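PDB 2X3H: K5 lyase from Enterobacteria phage k1-5, which cleaves the K5 capsular polysaccharide, a glycosaminoglycan, by lyase chemistry, using a trimer built like a viral tail spike. Local coordinates for residues A350-F355 with V366-S371; V306-S311 with V333-C338; R316-V321 with Q346-T351; V387-P392 with N418-P423; I376-G381 with S403-A408. All blocks are in the same frame, centred on the assembly; numbering follows the deposited sequence.

Contact 1: A350-F355 with V366-S371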
# COMPACT_ATOMS: atom_id res chain seq x y z
N ALA A 350 9.74 -12.92 -19.48
CA ALA A 350 9.23 -12.12 -18.38
C ALA A 350 7.79 -12.53 -18.07
O ALA A 350 7.00 -12.79 -18.98
CB ALA A 350 9.27 -10.62 -18.74
N THR A 351 7.48 -12.58 -16.78
CA THR A 351 6.12 -12.83 -16.32
C THR A 351 5.93 -12.06 -15.01
O THR A 351 6.51 -12.43 -14.00
CB THR A 351 5.90 -14.34 -16.03
OG1 THR A 351 6.16 -15.10 -17.22
CG2 THR A 351 4.47 -14.60 -15.58
N ILE A 352 5.15 -10.98 -15.01
CA ILE A 352 5.02 -10.18 -13.78
C ILE A 352 4.12 -10.85 -12.73
O ILE A 352 4.33 -10.67 -11.52
CB ILE A 352 4.59 -8.71 -14.08
CG1 ILE A 352 4.79 -7.81 -12.86
CG2 ILE A 352 3.15 -8.63 -14.57
CD1 ILE A 352 4.82 -6.34 -13.20
N ALA A 353 3.14 -11.61 -13.20
CA ALA A 353 2.27 -12.38 -12.30
C ALA A 353 1.97 -13.72 -12.97
O ALA A 353 1.49 -13.75 -14.11
CB ALA A 353 0.98 -11.61 -12.02
N ARG A 354 2.25 -14.80 -12.26
CA ARG A 354 2.03 -16.15 -12.77
C ARG A 354 1.09 -16.90 -11.85
O ARG A 354 1.35 -17.01 -10.66
CB ARG A 354 3.38 -16.90 -12.87
CG ARG A 354 3.24 -18.34 -13.35
CD ARG A 354 4.62 -18.97 -13.57
NE ARG A 354 4.53 -20.35 -14.04
CZ ARG A 354 5.57 -21.07 -14.44
NH1 ARG A 354 6.80 -20.55 -14.45
NH2 ARG A 354 5.38 -22.32 -14.85
N PHE A 355 -0.02 -17.38 -12.42
CA PHE A 355 -1.05 -18.07 -11.65
C PHE A 355 -0.92 -19.54 -11.95
O PHE A 355 -1.29 -20.02 -13.03
CB PHE A 355 -2.43 -17.49 -11.99
CG PHE A 355 -2.54 -16.02 -11.67
CD1 PHE A 355 -2.14 -15.07 -12.60
CD2 PHE A 355 -2.98 -15.59 -10.43
CE1 PHE A 355 -2.21 -13.70 -12.28
CE2 PHE A 355 -3.05 -14.24 -10.11
CZ PHE A 355 -2.66 -13.29 -11.04
N VAL A 366 -0.36 -4.62 -11.03
CA VAL A 366 0.99 -4.76 -11.57
C VAL A 366 1.40 -3.64 -12.52
O VAL A 366 0.55 -3.03 -13.18
CB VAL A 366 1.15 -6.12 -12.29
CG1 VAL A 366 0.84 -7.27 -11.31
CG2 VAL A 366 0.25 -6.18 -13.51
N PHE A 367 2.71 -3.43 -12.59
CA PHE A 367 3.33 -2.38 -13.41
C PHE A 367 4.48 -3.04 -14.19
O PHE A 367 5.62 -3.05 -13.70
CB PHE A 367 3.90 -1.29 -12.49
CG PHE A 367 2.88 -0.59 -11.65
CD1 PHE A 367 2.52 -1.10 -10.40
CD2 PHE A 367 2.24 0.56 -12.10
CE1 PHE A 367 1.55 -0.45 -9.62
CE2 PHE A 367 1.30 1.20 -11.34
CZ PHE A 367 0.94 0.71 -10.10
N PRO A 368 4.20 -3.61 -15.37
CA PRO A 368 5.23 -4.23 -16.23
C PRO A 368 6.03 -3.16 -16.99
O PRO A 368 5.87 -2.97 -18.20
CB PRO A 368 4.41 -5.12 -17.18
CG PRO A 368 3.09 -4.36 -17.31
CD PRO A 368 2.84 -3.77 -15.93
N SER A 369 6.88 -2.45 -16.24
CA SER A 369 7.70 -1.37 -16.80
C SER A 369 8.95 -1.93 -17.49
O SER A 369 10.09 -1.69 -17.07
CB SER A 369 8.07 -0.39 -15.69
OG SER A 369 6.88 0.12 -15.08
N TYR A 370 8.71 -2.69 -18.55
CA TYR A 370 9.77 -3.34 -19.30
C TYR A 370 9.28 -3.68 -20.70
O TYR A 370 8.06 -3.73 -20.95
CB TYR A 370 10.25 -4.59 -18.56
CG TYR A 370 9.18 -5.63 -18.29
CD1 TYR A 370 8.72 -6.47 -19.31
CD2 TYR A 370 8.65 -5.80 -17.01
CE1 TYR A 370 7.74 -7.43 -19.06
CE2 TYR A 370 7.68 -6.76 -16.75
CZ TYR A 370 7.23 -7.57 -17.77
OH TYR A 370 6.27 -8.53 -17.52
N SER A 371 10.21 -3.94 -21.61
CA SER A 371 9.86 -4.16 -23.02
C SER A 371 9.65 -5.62 -23.44
O SER A 371 9.06 -5.89 -24.51
CB SER A 371 10.88 -3.49 -23.93
OG SER A 371 12.16 -4.10 -23.82

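Contact 2: V306-S311 with V333-C338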
# COMPACT_ATOMS: atom_id res chain seq x y z
N VAL A 306 5.98 -4.46 -3.91
CA VAL A 306 7.05 -5.36 -4.34
C VAL A 306 7.78 -4.71 -5.51
O VAL A 306 7.17 -4.47 -6.56
CB VAL A 306 6.48 -6.72 -4.79
CG1 VAL A 306 7.61 -7.64 -5.29
CG2 VAL A 306 5.67 -7.37 -3.64
N LEU A 307 9.07 -4.40 -5.32
CA LEU A 307 9.83 -3.74 -6.38
C LEU A 307 10.87 -4.74 -6.85
O LEU A 307 11.65 -5.25 -6.05
CB LEU A 307 10.51 -2.46 -5.86
CG LEU A 307 11.13 -1.54 -6.92
CD1 LEU A 307 11.29 -0.17 -6.31
CD2 LEU A 307 12.48 -2.06 -7.45
N VAL A 308 10.88 -5.02 -8.14
CA VAL A 308 11.82 -6.02 -8.66
C VAL A 308 12.52 -5.51 -9.92
O VAL A 308 11.88 -4.97 -10.82
CB VAL A 308 11.15 -7.42 -8.85
CG1 VAL A 308 9.93 -7.33 -9.71
CG2 VAL A 308 12.15 -8.46 -9.38
N ASP A 309 13.85 -5.64 -9.94
CA ASP A 309 14.65 -5.28 -11.11
C ASP A 309 15.41 -6.50 -11.59
O ASP A 309 15.93 -7.26 -10.78
CB ASP A 309 15.66 -4.20 -10.75
CG ASP A 309 16.61 -3.87 -11.90
OD1 ASP A 309 16.13 -3.79 -13.05
OD2 ASP A 309 17.83 -3.69 -11.65
N TYR A 310 15.45 -6.69 -12.91
CA TYR A 310 16.21 -7.80 -13.52
C TYR A 310 17.37 -7.31 -14.42
O TYR A 310 17.99 -8.13 -15.11
CB TYR A 310 15.26 -8.69 -14.35
CG TYR A 310 14.49 -9.68 -13.51
CD1 TYR A 310 15.08 -10.88 -13.12
CD2 TYR A 310 13.20 -9.42 -13.07
CE1 TYR A 310 14.39 -11.79 -12.33
CE2 TYR A 310 12.50 -10.33 -12.30
CZ TYR A 310 13.11 -11.51 -11.92
OH TYR A 310 12.44 -12.45 -11.14
N SER A 311 17.64 -6.01 -14.42
CA SER A 311 18.59 -5.41 -15.38
C SER A 311 19.99 -6.02 -15.36
O SER A 311 20.70 -5.96 -16.37
CB SER A 311 18.70 -3.90 -15.18
OG SER A 311 19.31 -3.60 -13.95
N VAL A 333 3.03 -4.57 -7.71
CA VAL A 333 4.26 -5.20 -8.19
C VAL A 333 4.85 -4.32 -9.30
O VAL A 333 4.28 -4.23 -10.39
CB VAL A 333 4.01 -6.61 -8.75
CG1 VAL A 333 5.33 -7.27 -9.13
CG2 VAL A 333 3.25 -7.45 -7.72
N LEU A 334 5.97 -3.69 -9.02
CA LEU A 334 6.66 -2.86 -10.01
C LEU A 334 7.87 -3.65 -10.49
O LEU A 334 8.79 -3.92 -9.72
CB LEU A 334 7.07 -1.53 -9.37
CG LEU A 334 7.92 -0.54 -10.18
CD1 LEU A 334 7.66 -0.56 -11.67
CD2 LEU A 334 7.89 0.88 -9.60
N MET A 335 7.85 -4.05 -11.76
CA MET A 335 8.94 -4.86 -12.30
C MET A 335 9.58 -4.19 -13.51
O MET A 335 8.89 -3.65 -14.38
CB MET A 335 8.41 -6.26 -12.65
CG MET A 335 9.43 -7.22 -13.26
SD MET A 335 8.73 -8.87 -13.24
CE MET A 335 9.50 -9.65 -14.66
N SER A 336 10.91 -4.22 -13.57
CA SER A 336 11.59 -3.63 -14.71
C SER A 336 12.88 -4.38 -14.99
O SER A 336 13.22 -5.31 -14.28
CB SER A 336 11.87 -2.15 -14.45
OG SER A 336 12.86 -1.97 -13.46
N GLY A 337 13.58 -3.99 -16.06
CA GLY A 337 14.87 -4.61 -16.36
C GLY A 337 14.81 -5.88 -17.19
O GLY A 337 15.78 -6.65 -17.22
N CYS A 338 13.68 -6.11 -17.86
CA CYS A 338 13.53 -7.25 -18.76
C CYS A 338 13.29 -6.78 -20.19
O CYS A 338 12.16 -6.40 -20.54
CB CYS A 338 12.34 -8.13 -18.35
SG CYS A 338 12.39 -8.78 -16.68
O HOH W 1 11.81 -2.01 -10.98
O HOH W 2 15.51 -1.37 -13.88

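Contact 3: R316-V321 with Q346-T351. Unlike the reference sequence in segment 346-351: R347 (reference Gly).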
# COMPACT_ATOMS: atom_id res chain seq x y z
N ARG A 316 16.89 -16.75 -16.66
CA ARG A 316 16.37 -17.11 -17.97
C ARG A 316 14.86 -16.97 -18.04
O ARG A 316 14.28 -16.82 -19.11
CB ARG A 316 16.77 -18.55 -18.33
CG ARG A 316 18.27 -18.69 -18.48
CD ARG A 316 18.72 -18.05 -19.78
NE ARG A 316 18.50 -18.97 -20.90
CZ ARG A 316 19.15 -20.12 -21.04
NH1 ARG A 316 20.04 -20.49 -20.12
NH2 ARG A 316 18.90 -20.92 -22.07
N GLN A 317 14.22 -17.06 -16.87
CA GLN A 317 12.78 -16.87 -16.74
C GLN A 317 12.52 -15.93 -15.57
O GLN A 317 12.53 -16.34 -14.41
CB GLN A 317 12.09 -18.21 -16.49
CG GLN A 317 12.21 -19.21 -17.63
CD GLN A 317 11.76 -20.60 -17.23
OE1 GLN A 317 11.95 -21.03 -16.09
NE2 GLN A 317 11.17 -21.33 -18.17
N ALA A 318 12.29 -14.66 -15.89
CA ALA A 318 12.13 -13.63 -14.88
C ALA A 318 10.67 -13.52 -14.46
O ALA A 318 9.79 -13.39 -15.31
CB ALA A 318 12.64 -12.28 -15.41
N HIS A 319 10.43 -13.58 -13.15
CA HIS A 319 9.06 -13.46 -12.60
C HIS A 319 8.96 -12.35 -11.55
O HIS A 319 9.91 -12.10 -10.80
CB HIS A 319 8.61 -14.76 -11.91
CG HIS A 319 8.54 -15.94 -12.81
ND1 HIS A 319 9.66 -16.67 -13.19
CD2 HIS A 319 7.48 -16.56 -13.38
CE1 HIS A 319 9.28 -17.69 -13.94
NE2 HIS A 319 7.97 -17.64 -14.09
N GLY A 320 7.78 -11.73 -11.46
CA GLY A 320 7.49 -10.78 -10.40
C GLY A 320 7.00 -11.57 -9.19
O GLY A 320 7.79 -11.87 -8.28
N VAL A 321 5.72 -11.96 -9.23
CA VAL A 321 5.12 -12.78 -8.17
C VAL A 321 4.48 -14.03 -8.79
O VAL A 321 3.84 -13.96 -9.83
CB VAL A 321 4.04 -11.99 -7.38
CG1 VAL A 321 3.44 -12.85 -6.27
CG2 VAL A 321 4.63 -10.70 -6.81
N GLN A 346 21.63 -13.98 -23.17
CA GLN A 346 20.77 -15.14 -23.42
C GLN A 346 19.31 -14.72 -23.40
O GLN A 346 18.97 -13.70 -22.81
CB GLN A 346 20.98 -16.18 -22.32
CG GLN A 346 22.40 -16.71 -22.23
CD GLN A 346 22.69 -17.45 -20.93
OE1 GLN A 346 22.00 -17.27 -19.92
NE2 GLN A 346 23.73 -18.29 -20.95
N ARG A 347 18.44 -15.51 -24.02
CA ARG A 347 17.02 -15.17 -24.06
C ARG A 347 16.46 -15.19 -22.65
O ARG A 347 16.81 -16.05 -21.85
CB ARG A 347 16.24 -16.14 -24.93
CG ARG A 347 16.71 -16.20 -26.38
CD ARG A 347 15.60 -16.67 -27.32
NE ARG A 347 14.60 -15.61 -27.54
CZ ARG A 347 13.44 -15.53 -26.88
NH1 ARG A 347 13.13 -16.43 -25.96
NH2 ARG A 347 12.60 -14.52 -27.14
N GLN A 348 15.58 -14.23 -22.34
CA GLN A 348 14.97 -14.16 -21.01
C GLN A 348 13.49 -13.84 -21.16
O GLN A 348 13.12 -12.80 -21.71
CB GLN A 348 15.68 -13.10 -20.17
CG GLN A 348 15.07 -12.86 -18.80
CD GLN A 348 15.68 -11.65 -18.14
OE1 GLN A 348 15.28 -10.52 -18.41
NE2 GLN A 348 16.67 -11.87 -17.29
N THR A 349 12.63 -14.73 -20.67
CA THR A 349 11.21 -14.43 -20.64
C THR A 349 10.86 -13.63 -19.40
O THR A 349 11.59 -13.64 -18.40
CB THR A 349 10.36 -15.70 -20.64
OG1 THR A 349 10.68 -16.49 -19.48
CG2 THR A 349 10.62 -16.50 -21.91
N ALA A 350 9.74 -12.92 -19.48
CA ALA A 350 9.23 -12.12 -18.38
C ALA A 350 7.79 -12.53 -18.07
O ALA A 350 7.00 -12.79 -18.98
CB ALA A 350 9.27 -10.62 -18.74
N THR A 351 7.48 -12.58 -16.78
CA THR A 351 6.12 -12.83 -16.32
C THR A 351 5.93 -12.06 -15.01
O THR A 351 6.51 -12.43 -14.00
CB THR A 351 5.90 -14.34 -16.03
OG1 THR A 351 6.16 -15.10 -17.22
CG2 THR A 351 4.47 -14.60 -15.58
O HOH W 3 9.09 -15.48 -17.26
O HOH W 4 6.22 -17.74 -16.48

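Contact 4: V387-P392 with N418-P423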
# COMPACT_ATOMS: atom_id res chain seq x y z
N VAL A 387 -6.47 -9.39 -12.66
CA VAL A 387 -5.22 -8.64 -12.74
C VAL A 387 -5.53 -7.23 -13.23
O VAL A 387 -6.15 -7.06 -14.28
CB VAL A 387 -4.19 -9.30 -13.70
CG1 VAL A 387 -2.99 -8.39 -13.92
CG2 VAL A 387 -3.74 -10.65 -13.15
N GLU A 388 -5.09 -6.23 -12.46
CA GLU A 388 -5.13 -4.85 -12.92
C GLU A 388 -3.74 -4.41 -13.31
O GLU A 388 -2.86 -4.29 -12.46
CB GLU A 388 -5.67 -3.92 -11.83
CG GLU A 388 -7.13 -4.14 -11.53
CD GLU A 388 -7.73 -2.93 -10.86
OE1 GLU A 388 -7.52 -2.77 -9.63
OE2 GLU A 388 -8.39 -2.14 -11.56
N VAL A 389 -3.55 -4.20 -14.61
CA VAL A 389 -2.31 -3.64 -15.14
C VAL A 389 -2.43 -2.13 -14.98
O VAL A 389 -3.05 -1.46 -15.80
CB VAL A 389 -2.13 -4.06 -16.62
CG1 VAL A 389 -0.86 -3.45 -17.21
CG2 VAL A 389 -2.09 -5.59 -16.73
N LYS A 390 -1.87 -1.61 -13.89
CA LYS A 390 -2.10 -0.21 -13.50
C LYS A 390 -1.35 0.79 -14.38
O LYS A 390 -1.81 1.92 -14.56
CB LYS A 390 -1.76 0.02 -12.03
CG LYS A 390 -2.61 -0.80 -11.05
CD LYS A 390 -3.84 -0.05 -10.57
CE LYS A 390 -4.91 0.00 -11.63
NZ LYS A 390 -4.84 1.26 -12.43
N HIS A 391 -0.20 0.36 -14.90
CA HIS A 391 0.43 1.09 -15.98
C HIS A 391 0.98 0.07 -16.98
O HIS A 391 1.61 -0.91 -16.58
CB HIS A 391 1.53 2.05 -15.51
CG HIS A 391 1.97 2.98 -16.59
ND1 HIS A 391 1.54 4.28 -16.69
CD2 HIS A 391 2.76 2.76 -17.67
CE1 HIS A 391 2.06 4.83 -17.78
NE2 HIS A 391 2.81 3.92 -18.38
N PRO A 392 0.69 0.27 -18.27
CA PRO A 392 1.06 -0.73 -19.27
C PRO A 392 2.51 -0.66 -19.79
O PRO A 392 2.83 -1.34 -20.77
CB PRO A 392 0.09 -0.42 -20.42
CG PRO A 392 -0.06 1.06 -20.35
CD PRO A 392 -0.05 1.39 -18.86
N ASN A 418 -10.87 -15.83 -15.71
CA ASN A 418 -9.85 -14.87 -15.29
C ASN A 418 -10.17 -13.54 -15.97
O ASN A 418 -10.93 -13.51 -16.93
CB ASN A 418 -8.43 -15.38 -15.65
CG ASN A 418 -8.02 -16.61 -14.85
OD1 ASN A 418 -8.27 -16.68 -13.64
ND2 ASN A 418 -7.40 -17.58 -15.52
N VAL A 419 -9.59 -12.44 -15.48
CA VAL A 419 -9.93 -11.11 -15.99
C VAL A 419 -8.68 -10.24 -15.96
O VAL A 419 -7.90 -10.30 -15.01
CB VAL A 419 -11.02 -10.44 -15.12
CG1 VAL A 419 -11.24 -8.97 -15.55
CG2 VAL A 419 -12.33 -11.25 -15.17
N VAL A 420 -8.48 -9.45 -17.02
CA VAL A 420 -7.40 -8.46 -17.05
C VAL A 420 -7.93 -7.08 -17.43
O VAL A 420 -8.62 -6.97 -18.45
CB VAL A 420 -6.30 -8.87 -18.06
CG1 VAL A 420 -5.17 -7.83 -18.08
CG2 VAL A 420 -5.77 -10.26 -17.72
N HIS A 421 -7.64 -6.07 -16.62
CA HIS A 421 -7.93 -4.66 -16.97
C HIS A 421 -6.64 -3.87 -17.15
O HIS A 421 -5.67 -4.11 -16.44
CB HIS A 421 -8.71 -3.98 -15.84
CG HIS A 421 -10.11 -4.45 -15.68
ND1 HIS A 421 -11.02 -3.79 -14.88
CD2 HIS A 421 -10.78 -5.50 -16.22
CE1 HIS A 421 -12.18 -4.43 -14.92
NE2 HIS A 421 -12.06 -5.46 -15.73
N ALA A 422 -6.66 -2.91 -18.08
CA ALA A 422 -5.57 -1.93 -18.24
C ALA A 422 -6.21 -0.55 -18.40
O ALA A 422 -6.41 -0.08 -19.53
CB ALA A 422 -4.72 -2.26 -19.44
N PRO A 423 -6.55 0.09 -17.27
CA PRO A 423 -7.33 1.34 -17.31
C PRO A 423 -6.68 2.48 -18.12
O PRO A 423 -7.40 3.22 -18.78
CB PRO A 423 -7.49 1.71 -15.82
CG PRO A 423 -7.29 0.39 -15.07
CD PRO A 423 -6.26 -0.35 -15.89
O HOH W 5 -10.59 -1.55 -13.53

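Contact 5: I376-G381 with S403-A408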
# COMPACT_ATOMS: atom_id res chain seq x y z
N ILE A 376 1.39 -11.51 -18.22
CA ILE A 376 0.59 -12.38 -17.33
C ILE A 376 0.59 -13.82 -17.83
O ILE A 376 0.47 -14.05 -19.04
CB ILE A 376 -0.87 -11.88 -17.24
CG1 ILE A 376 -0.91 -10.45 -16.71
CG2 ILE A 376 -1.71 -12.75 -16.31
CD1 ILE A 376 -2.20 -9.70 -17.07
N THR A 377 0.71 -14.78 -16.91
CA THR A 377 0.50 -16.20 -17.25
C THR A 377 -0.60 -16.79 -16.38
O THR A 377 -0.48 -16.81 -15.15
CB THR A 377 1.79 -17.04 -17.07
OG1 THR A 377 2.79 -16.59 -18.00
CG2 THR A 377 1.48 -18.51 -17.30
N PHE A 378 -1.67 -17.24 -17.03
CA PHE A 378 -2.76 -17.97 -16.38
C PHE A 378 -2.59 -19.42 -16.80
O PHE A 378 -2.78 -19.74 -17.98
CB PHE A 378 -4.13 -17.50 -16.88
CG PHE A 378 -4.50 -16.09 -16.50
CD1 PHE A 378 -4.56 -15.69 -15.16
CD2 PHE A 378 -4.84 -15.17 -17.48
CE1 PHE A 378 -4.92 -14.41 -14.81
CE2 PHE A 378 -5.22 -13.88 -17.13
CZ PHE A 378 -5.25 -13.49 -15.80
N GLU A 379 -2.24 -20.30 -15.87
CA GLU A 379 -2.08 -21.71 -16.25
C GLU A 379 -3.45 -22.37 -16.42
O GLU A 379 -4.47 -21.83 -16.00
CB GLU A 379 -1.16 -22.46 -15.27
CG GLU A 379 0.22 -21.83 -15.22
CD GLU A 379 1.31 -22.68 -14.56
OE1 GLU A 379 1.00 -23.72 -13.94
OE2 GLU A 379 2.48 -22.24 -14.64
N SER A 380 -3.48 -23.53 -17.06
CA SER A 380 -4.75 -24.01 -17.60
C SER A 380 -5.87 -24.28 -16.58
O SER A 380 -7.05 -24.18 -16.92
CB SER A 380 -4.53 -25.20 -18.54
OG SER A 380 -4.36 -26.37 -17.80
N GLY A 381 -5.50 -24.58 -15.34
CA GLY A 381 -6.52 -24.86 -14.31
C GLY A 381 -6.89 -23.65 -13.47
O GLY A 381 -7.68 -23.76 -12.53
N SER A 403 1.55 -12.79 -26.82
CA SER A 403 2.40 -13.15 -25.68
C SER A 403 2.10 -12.40 -24.39
O SER A 403 2.46 -12.86 -23.30
CB SER A 403 3.87 -12.97 -26.05
OG SER A 403 4.24 -13.90 -27.04
N THR A 404 1.43 -11.25 -24.50
CA THR A 404 1.17 -10.44 -23.31
C THR A 404 0.38 -11.21 -22.26
O THR A 404 0.73 -11.18 -21.06
CB THR A 404 0.44 -9.13 -23.67
OG1 THR A 404 1.20 -8.42 -24.67
CG2 THR A 404 0.25 -8.24 -22.43
N ILE A 405 -0.66 -11.89 -22.70
CA ILE A 405 -1.45 -12.74 -21.80
C ILE A 405 -1.33 -14.19 -22.25
O ILE A 405 -1.93 -14.59 -23.25
CB ILE A 405 -2.94 -12.31 -21.79
CG1 ILE A 405 -3.08 -10.85 -21.37
CG2 ILE A 405 -3.75 -13.23 -20.89
CD1 ILE A 405 -4.46 -10.29 -21.62
N ASP A 406 -0.54 -14.97 -21.52
CA ASP A 406 -0.39 -16.38 -21.80
C ASP A 406 -1.51 -17.10 -21.05
O ASP A 406 -1.66 -16.93 -19.85
CB ASP A 406 0.99 -16.87 -21.35
CG ASP A 406 1.27 -18.30 -21.78
OD1 ASP A 406 0.45 -18.85 -22.53
OD2 ASP A 406 2.32 -18.85 -21.37
N GLY A 407 -2.31 -17.89 -21.75
CA GLY A 407 -3.46 -18.54 -21.12
C GLY A 407 -4.72 -17.72 -21.32
O GLY A 407 -5.65 -17.78 -20.52
N ALA A 408 -4.76 -16.96 -22.41
CA ALA A 408 -5.91 -16.08 -22.66
C ALA A 408 -7.24 -16.83 -22.78
O ALA A 408 -8.31 -16.25 -22.53
CB ALA A 408 -5.67 -15.22 -23.90
O HOH W 6 2.67 -13.62 -20.71

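Contact 1: A350-F355 with V366-S371
A350-A353 and V366-Y370 run in opposite directions, 175° apart end to end, as facing walls that exchange no backbone hydrogen bonds; their nearest CA atoms, those of I352 and P368, are 6.4 Å apart. I352 has the largest share of the contact. Its CG1 lies anti to the backbone N (chi1 -166°) and the chain continues extended, which sends CD1 across the other wall to within 3.4 Å of F367 O and 3.8 Å of V366 CB. CD1 also reaches the proline ring, 4.2 Å from P368 CB. The second branch, I352 CG2, sits 3.9 Å from V366 CG2, the two side chains passing antiparallel. All this fills the interior of a parallel beta-helix: strand 349-355 turns a corner at I352, strand 363-369 belongs to another face of the coil, and V333 and M335 of the adjoining strand 329-336 also pack on I352. P368 and S369 each centre an inverse gamma turn on the way to Y370. There CG stands between the backbone N and the carbonyl carbon (chi1 58°), and the ring lies with P368 O 4.1 Å above one face, toward the rim. A350 CB approaches this ring obliquely, 3.6 Å from Y370 CE1. Y370 OH, packed near I352 CB, hydrogen-bonds to G374 O. The CB of F367 points away from 350-355, and its ring meets Y363 of the second subunit edge-to-face.

Contact 2: V306-S311 with V333-C338
V308 holds CG1 between its backbone N and carbonyl carbon (chi1 55°), while M335 holds CG anti to its own N (chi1 178°); these torsions set V308 CG1 alongside the start of the methionine chain, a tight 3.5 Å from M335 CB. The extended methionine then carries CE to 3.9 Å from Y310 CE2, an oblique Met-aromatic contact. C338 SG also lies obliquely to this ring, 3.8 Å from Y310 CD2. Four backbone bonds form a parallel ladder, from L334 N to V306 O (2.8 Å) through to Y310 N to S336 O (3.0 Å). At the end of its strand D309 makes an Asx turn: OD1 takes S311 N from above the carboxylate plane, and OD2 receives S311 OG through its syn lone pair, at 2.7 Å. One water links D309 OD1 to S336 OG, and another links S336 OG to V308 O. D309 OD2 also bonds to N287 and to Y250 of the second subunit. G337 has a positive phi (86°), where a CB would collide with D309 OD1. Strands 302-309 and 329-336 are successive rungs of the beta-helix, lying between strands 279-286 and 363-369, with C338 packed on A318 of strand 317-319.

Contact 3: R316-V321 with Q346-T351
R316-G320 and Q348-T351 are joined by backbone bonds, a parallel ladder along strands 317-319 and 349-351. T349 N gives to R316 O at 3.1 Å, from above the carbonyl plane, whereas A318 N reaches T349 O at 2.8 Å. A318 O then accepts T351 N almost end-on, and T351 O receives G320 N at 2.9 Å, just where the first chain turns a corner. Water adds links on the face bearing Q317, H319, T349 and T351. One molecule donates to A318 O and also bonds T349 OG1 and T351 OG1; a second, 2.7 Å from T351 OG1, bridges it to H319 NE2. Van der Waals contact follows the same pairing: H319 and T351 lie side by side, with CD2 of the imidazole 3.8 Å from T351 CB, and Q317 CG rests 3.6 Å from T349 OG1. H319 is held further by Y290 O at ND1 and by R354 NH1 at NE2. At the exposed end, the bend at chi2 (-74°) brings R316 CD 3.9 Å from Q346 CB, and a second bend at chi3 (-81°) turns the guanidinium beyond it; the side chains cross at about a right angle, with R347 O at the guanidinium edge. The pair sits in a parallel sheet continued by strand 376-378 beside strand 349-355; A318 on the other face meets Y310, and Q348 NE2 bonds to A315 O.

Contact 4: V387-P392 with N418-P423
Neighbouring rungs on one face of the beta-helix meet where V387-V389 and V419-A422 run parallel, their short strand axes 19° apart. V387 N gives to V419 O at 2.9 Å, V387 O takes H421 N, and V389 N gives to H421 O at 2.8 Å, the last two bonds nearly in line with the carbonyl. V389 CG2, anti to the carbonyl carbon with chi1 178°, meets V420 CG1, which is anti to its backbone N, obliquely at 4.0 Å, and V389 CB stands 4.2 Å from A422 CB. The face bearing E388 and H421 holds a water bridge: the carboxylate and the imidazole do not touch each other directly, but one water lies 3.0 Å from E388 OE2 and 2.7 Å from H421 ND1, in the plane of the imidazole. E388 OE1 bonds to Y363 OH. P423 ends the contact, its CD 3.4 Å from V389 O and its CG 3.7 Å from K390 NZ; the lysine chain, bent at chi2, chi3 and chi4, crosses the ring obliquely. P423 packs on H421 of the second subunit, and H421 on P423 of the third. V387, V389 and V420 are the inward valines, against I376 and L398. These are parallel rungs stacked in register, as in a beta-helix, here with one edge at the trimer interface, consistent with a tail-spike fold.

Contact 5: I376-G381 with S403-A408
F378 and I405 run alongside each other, their meeting point being the I405 CG2 branch, 4.1 Å from F378 CD2 and equally near CE2. The methyl approaches the ring obliquely, on its CD2-CE2 side. With I405 CG2 anti to its backbone N and F378 CG anti to its carbonyl carbon (chi1 -67°), the methyl and that side of the ring are brought together. One face of the phenyl ring is met by I376 CG2 of its own strand, 3.6 Å above the plane and offset toward the rim, while G407 O comes to the ring edge, near its plane. V420 touches I376, F378 and I405 alike, so these residues form the inward side of the pair, where F355 also meets the F378 ring with the planes about 30° apart. T377 and D406 are the other matched pair, on the opposite face and likewise parallel in direction: T377 OG1 is 3.8 Å from D406 CB. Between the two pairs runs the backbone of a parallel beta-helix, here short rungs 376-378 and 405-406 of successive coils. I376 N donates to T404 O at 2.9 Å, D406 N to I376 O at 2.8 Å, and F378 N to D406 O at 2.8 Å, all close to straight. G407 then leaves the strand with a positive phi (95°) that lets its CA come 3.4 Å from F378 O, where a CB would collide. E379, just past strand 376-378, forms a salt bridge with R354 and accepts a hydrogen bond from G357 N.

How the contacts relate
From the N terminus, contact 2 opens first at 306-311 and contact 3 at 316-321; 333-338 then closes contact 2 and 346-351 closes contact 3, so the two loops cross. Contact 1 starts on A350 and T351, where contact 3 ends, and closes at 366-371 within a single coil, linking two faces across the interior. The next coils repeat the crossing: contact 5 opens at 376-381, contact 4 at 387-392, and they close in the same order at 403-408 and 418-423. None nests. Contacts 2 and 4 build the face containing strand 363-369, contacts 3 and 5 the face containing strand 349-355, and contact 1 ties these faces together.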